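Local coordinates for protein orotidine 5'-phosphate decarboxylase (Pyrococcus horikoshii, PDB 2CZ5) that probably catalyses the decarboxylation of orotidine 5'-monophosphate to UMP, the final step of de novo UMP biosynthesis, and works as a homodimer, at residues I28-P33 / V52-D57; I83-V88 / E115-L120. One frame throughout, in Å; residues are numbered along the deposited sequence.

Both contacts are buried, but in different settings. Contact 1 lies in the barrel wall, its centre about 8 Å from that of the chain, where two parallel strands are joined by backbone hydrogen bonds and a Lys-Asp salt bridge. Contact 2, centred about 15 Å out, at the end of strand 81-85 and the loops beyond, lies against the second subunit; its segments meet through van der Waals packing mostly about Phe87, without polar bonds. The barrel connects them: strands 53-60 and 81-85 are neighbours, Ala56 O probably accepts a bond from Ile83 N, and Ile83 CD1 packs on Asp57. Their centres are about 20 Å apart, yet each has a residue beside catalytic Lys59: Asp57 and His85.

Contact 1: I28-P33 / V52-D57; sequences IKVNWP and VEIIAD
Val52 meets Ile28 just before the paired strands, its CG2 3.7 Å from Ile28 CD1, with the two side chains roughly perpendicular. Glu53 contributes its backbone: its O accepts Ile28 N at 3.0 Å in a nearly straight bond. At Ile54, chi2 of -59° folds CD1 back over Ile28, 3.8 Å from Ile28 CB, while Ile54 CG2 rests on Val30 CG2; these apolar groups face helix 42-50. Ile55 is gripped through both backbone polar atoms, N giving to Ile28 O and O taking Val30 N at 2.8 Å. Ala56 adds a CA-H...O contact to Val30 O. Asp57 ends the series, its N bonding Val30 O at 2.7 Å and its CB packing against Lys29 CG at 3.5 Å. The lysine chain, extended at first and then bent at chi3 and chi4 (69° and 65°), curls round the CB and OD2 side of this carboxylate and brings NZ within 2.8 Å of Asp57 OD2, on its anti lone pair. Asp57 OD1 forms a salt bridge with Lys59, and Lys29 NZ also bonds a citrate, probably from the crystallisation liquor. Replacing Lys29 by a leucine would probably leave OD2 without this salt-bridge mate and the carboxylate held less firmly, with Lys59 still on OD1. Such a parallel pair, joined through a helical connection, is a beta-alpha-beta unit of the TIM barrel, with substrate-binding Lys29 and Asp57 inside the barrel.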
# COMPACT_ATOMS: atom_id res chain seq x y z
N ILE A 28 15.10 -2.80 12.12
CA ILE A 28 15.24 -2.12 10.83
C ILE A 28 13.87 -2.22 10.17
O ILE A 28 13.27 -3.29 10.14
CB ILE A 28 16.27 -2.80 9.93
CG1 ILE A 28 17.67 -2.70 10.55
CG2 ILE A 28 16.24 -2.15 8.54
CD1 ILE A 28 18.67 -3.64 9.90
N LYS A 29 13.36 -1.09 9.67
CA LYS A 29 12.06 -1.07 9.02
C LYS A 29 12.26 -0.89 7.51
O LYS A 29 12.85 0.10 7.07
CB LYS A 29 11.21 0.07 9.58
CG LYS A 29 9.78 0.12 9.06
CD LYS A 29 8.93 1.17 9.82
CE LYS A 29 9.35 2.62 9.54
NZ LYS A 29 9.11 3.02 8.11
N VAL A 30 11.76 -1.86 6.75
CA VAL A 30 11.87 -1.86 5.30
C VAL A 30 10.50 -1.51 4.72
O VAL A 30 9.47 -2.02 5.17
CB VAL A 30 12.31 -3.28 4.79
CG1 VAL A 30 12.41 -3.29 3.27
CG2 VAL A 30 13.66 -3.66 5.41
N ASN A 31 10.50 -0.63 3.72
CA ASN A 31 9.26 -0.20 3.09
C ASN A 31 9.36 -0.58 1.60
O ASN A 31 10.35 -1.19 1.18
CB ASN A 31 9.09 1.32 3.27
CG ASN A 31 7.63 1.79 3.16
OD1 ASN A 31 6.90 1.39 2.25
ND2 ASN A 31 7.22 2.67 4.07
N TRP A 32 8.35 -0.25 0.82
CA TRP A 32 8.35 -0.62 -0.59
C TRP A 32 9.53 -0.07 -1.41
O TRP A 32 9.96 -0.71 -2.36
CB TRP A 32 7.01 -0.22 -1.24
CG TRP A 32 5.79 -0.96 -0.67
CD1 TRP A 32 4.74 -0.39 0.00
CD2 TRP A 32 5.48 -2.36 -0.78
NE1 TRP A 32 3.80 -1.35 0.30
CE2 TRP A 32 4.23 -2.56 -0.16
CE3 TRP A 32 6.15 -3.46 -1.35
CZ2 TRP A 32 3.62 -3.82 -0.09
CZ3 TRP A 32 5.54 -4.72 -1.28
CH2 TRP A 32 4.29 -4.89 -0.65
N PRO A 33 10.09 1.10 -1.04
CA PRO A 33 11.22 1.59 -1.85
C PRO A 33 12.38 0.60 -1.92
O PRO A 33 12.92 0.31 -2.99
CB PRO A 33 11.63 2.87 -1.14
CG PRO A 33 10.33 3.39 -0.65
CD PRO A 33 9.68 2.13 -0.08
N VAL A 52 19.26 -8.06 13.72
CA VAL A 52 18.18 -7.40 14.44
C VAL A 52 16.87 -7.76 13.73
O VAL A 52 16.90 -8.28 12.62
CB VAL A 52 18.33 -5.85 14.52
CG1 VAL A 52 19.69 -5.50 15.13
CG2 VAL A 52 18.17 -5.23 13.15
N GLU A 53 15.74 -7.51 14.38
CA GLU A 53 14.45 -7.84 13.78
C GLU A 53 14.05 -6.87 12.69
O GLU A 53 14.45 -5.70 12.71
CB GLU A 53 13.38 -7.89 14.86
CG GLU A 53 13.64 -8.97 15.87
CD GLU A 53 12.43 -9.27 16.72
OE1 GLU A 53 12.06 -10.45 16.82
OE2 GLU A 53 11.85 -8.31 17.26
N ILE A 54 13.25 -7.36 11.74
CA ILE A 54 12.81 -6.54 10.60
C ILE A 54 11.32 -6.27 10.58
O ILE A 54 10.52 -7.20 10.64
CB ILE A 54 13.13 -7.22 9.24
CG1 ILE A 54 14.60 -7.64 9.14
CG2 ILE A 54 12.73 -6.30 8.10
CD1 ILE A 54 15.60 -6.53 9.29
N ILE A 55 10.94 -5.00 10.48
CA ILE A 55 9.53 -4.63 10.36
C ILE A 55 9.31 -4.33 8.88
O ILE A 55 10.08 -3.57 8.29
CB ILE A 55 9.19 -3.34 11.13
CG1 ILE A 55 9.42 -3.54 12.64
CG2 ILE A 55 7.75 -2.93 10.85
CD1 ILE A 55 9.26 -2.23 13.44
N ALA A 56 8.29 -4.93 8.28
CA ALA A 56 7.97 -4.62 6.88
C ALA A 56 6.87 -3.56 6.90
O ALA A 56 5.70 -3.86 7.18
CB ALA A 56 7.48 -5.89 6.14
N ASP A 57 7.25 -2.31 6.64
CA ASP A 57 6.27 -1.21 6.63
C ASP A 57 5.64 -1.15 5.24
O ASP A 57 6.08 -0.42 4.32
CB ASP A 57 6.95 0.10 6.99
CG ASP A 57 5.96 1.24 7.23
OD1 ASP A 57 4.75 1.11 6.91
OD2 ASP A 57 6.40 2.29 7.73

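Contact 2: I83-V88 / E115-L120; sequences IVHTFV and EFINPL
The loop leaving strand 81-85 carries Phe87 across to the 115-120 turn, which leads into helix 121-131; two beta-to-alpha connections of the TIM barrel thus meet beside the dimer interface. Phe87 does most of the touching. Its outer edge, CD2 to CZ, is directed at the turn, and the peptide joining Phe116 to Ile117 lies at that edge, with Phe116 C in the ring plane. Phe116 O is 3.9 Å from Phe87 CE2, near the ring plane. Of the Phe116 side chain it is CB that reaches the ring, 3.9 Å from CE2, because CG is set anti to the carbonyl carbon (chi1 -56°) and takes the second phenyl ring away from the first. Leu120 presents CD1 to the same end of Phe87, 3.9 Å from CZ, its side chain lying about at right angles to that of Phe87. Ile117 works on the inner part of the edge, CG1 standing 4.1 Å from Phe87 CD2. Its chain is extended (chi2 178°), which carries CD1 on to the His85 ring, 4.3 Å from CE1. Ile117 and Leu120 are held at their spacing by the turn itself, where Leu120 N bonds Ile117 O at 3.0 Å. The second subunit encloses the cluster: its Phe87 stacks on Phe87 and meets His85 edge-to-face, while its Ala61 O binds His85 NE2. Toward the barrel, His85 touches the proton donor Lys59. Within one chain, this cluster of Phe87, Ile117 and Leu120 lies at the dimer interface, built on the loops at the C-terminal ends of the barrel strands, where TIM-barrel enzymes carry their active sites.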
# COMPACT_ATOMS: atom_id res chain seq x y z
N ILE A 83 3.41 -3.86 8.95
CA ILE A 83 2.56 -2.73 9.29
C ILE A 83 1.35 -2.71 8.38
O ILE A 83 1.49 -2.79 7.14
CB ILE A 83 3.33 -1.41 9.19
CG1 ILE A 83 4.38 -1.36 10.31
CG2 ILE A 83 2.36 -0.23 9.29
CD1 ILE A 83 5.34 -0.17 10.21
N VAL A 84 0.17 -2.61 8.99
CA VAL A 84 -1.09 -2.58 8.26
C VAL A 84 -1.93 -1.37 8.65
O VAL A 84 -1.79 -0.83 9.75
CB VAL A 84 -1.91 -3.89 8.53
CG1 VAL A 84 -1.01 -5.10 8.33
CG2 VAL A 84 -2.50 -3.89 9.95
N HIS A 85 -2.78 -0.92 7.74
CA HIS A 85 -3.66 0.21 8.04
C HIS A 85 -4.90 -0.33 8.74
O HIS A 85 -5.35 -1.42 8.43
CB HIS A 85 -4.10 0.92 6.77
CG HIS A 85 -3.25 2.09 6.39
ND1 HIS A 85 -3.19 3.24 7.14
CD2 HIS A 85 -2.47 2.30 5.30
CE1 HIS A 85 -2.42 4.12 6.53
NE2 HIS A 85 -1.97 3.58 5.41
N THR A 86 -5.46 0.44 9.67
CA THR A 86 -6.68 0.02 10.36
C THR A 86 -7.90 0.37 9.50
O THR A 86 -8.92 -0.31 9.53
CB THR A 86 -6.83 0.73 11.72
OG1 THR A 86 -5.63 0.55 12.49
CG2 THR A 86 -8.01 0.17 12.48
N PHE A 87 -7.74 1.43 8.69
CA PHE A 87 -8.78 1.98 7.83
C PHE A 87 -9.53 1.02 6.90
O PHE A 87 -10.73 1.18 6.68
CB PHE A 87 -8.16 3.09 6.98
CG PHE A 87 -9.06 4.26 6.76
CD1 PHE A 87 -10.28 4.11 6.08
CD2 PHE A 87 -8.71 5.51 7.23
CE1 PHE A 87 -11.12 5.21 5.88
CE2 PHE A 87 -9.55 6.61 7.03
CZ PHE A 87 -10.76 6.46 6.36
N VAL A 88 -8.84 0.02 6.37
CA VAL A 88 -9.49 -0.90 5.45
C VAL A 88 -10.37 -1.97 6.11
O VAL A 88 -11.01 -2.77 5.43
CB VAL A 88 -8.42 -1.51 4.51
CG1 VAL A 88 -9.03 -2.54 3.58
CG2 VAL A 88 -7.81 -0.38 3.68
N GLU A 115 -7.41 14.89 7.15
CA GLU A 115 -8.65 14.81 6.40
C GLU A 115 -9.53 13.61 6.73
O GLU A 115 -10.74 13.77 6.90
CB GLU A 115 -8.34 14.84 4.90
CG GLU A 115 -7.64 16.13 4.48
CD GLU A 115 -6.89 16.02 3.16
OE1 GLU A 115 -7.16 15.07 2.39
OE2 GLU A 115 -6.05 16.89 2.88
N PHE A 116 -8.94 12.43 6.86
CA PHE A 116 -9.72 11.24 7.15
C PHE A 116 -9.19 10.35 8.26
O PHE A 116 -9.96 9.85 9.07
CB PHE A 116 -9.86 10.37 5.90
CG PHE A 116 -10.46 11.09 4.73
CD1 PHE A 116 -9.66 11.49 3.66
CD2 PHE A 116 -11.83 11.37 4.70
CE1 PHE A 116 -10.22 12.16 2.58
CE2 PHE A 116 -12.40 12.04 3.63
CZ PHE A 116 -11.59 12.44 2.56
N ILE A 117 -7.88 10.13 8.27
CA ILE A 117 -7.28 9.26 9.26
C ILE A 117 -7.38 9.71 10.71
O ILE A 117 -7.94 9.01 11.56
CB ILE A 117 -5.80 9.00 8.93
CG1 ILE A 117 -5.70 8.27 7.59
CG2 ILE A 117 -5.16 8.18 10.04
CD1 ILE A 117 -4.27 8.01 7.13
N ASN A 118 -6.84 10.89 10.99
CA ASN A 118 -6.83 11.39 12.36
C ASN A 118 -8.21 11.56 13.01
O ASN A 118 -8.36 11.33 14.22
CB ASN A 118 -5.95 12.65 12.41
CG ASN A 118 -4.48 12.31 12.13
OD1 ASN A 118 -4.18 11.19 11.70
ND2 ASN A 118 -3.58 13.25 12.36
N PRO A 119 -9.25 11.94 12.24
CA PRO A 119 -10.59 12.07 12.82
C PRO A 119 -11.09 10.74 13.39
O PRO A 119 -11.99 10.72 14.23
CB PRO A 119 -11.43 12.50 11.63
CG PRO A 119 -10.50 13.40 10.89
CD PRO A 119 -9.15 12.69 10.97
N LEU A 120 -10.51 9.62 12.93
CA LEU A 120 -10.93 8.28 13.36
C LEU A 120 -9.98 7.63 14.35
O LEU A 120 -10.16 6.47 14.71
CB LEU A 120 -11.08 7.35 12.16
CG LEU A 120 -12.29 7.61 11.24
CD1 LEU A 120 -12.19 6.77 9.94
CD2 LEU A 120 -13.55 7.27 11.99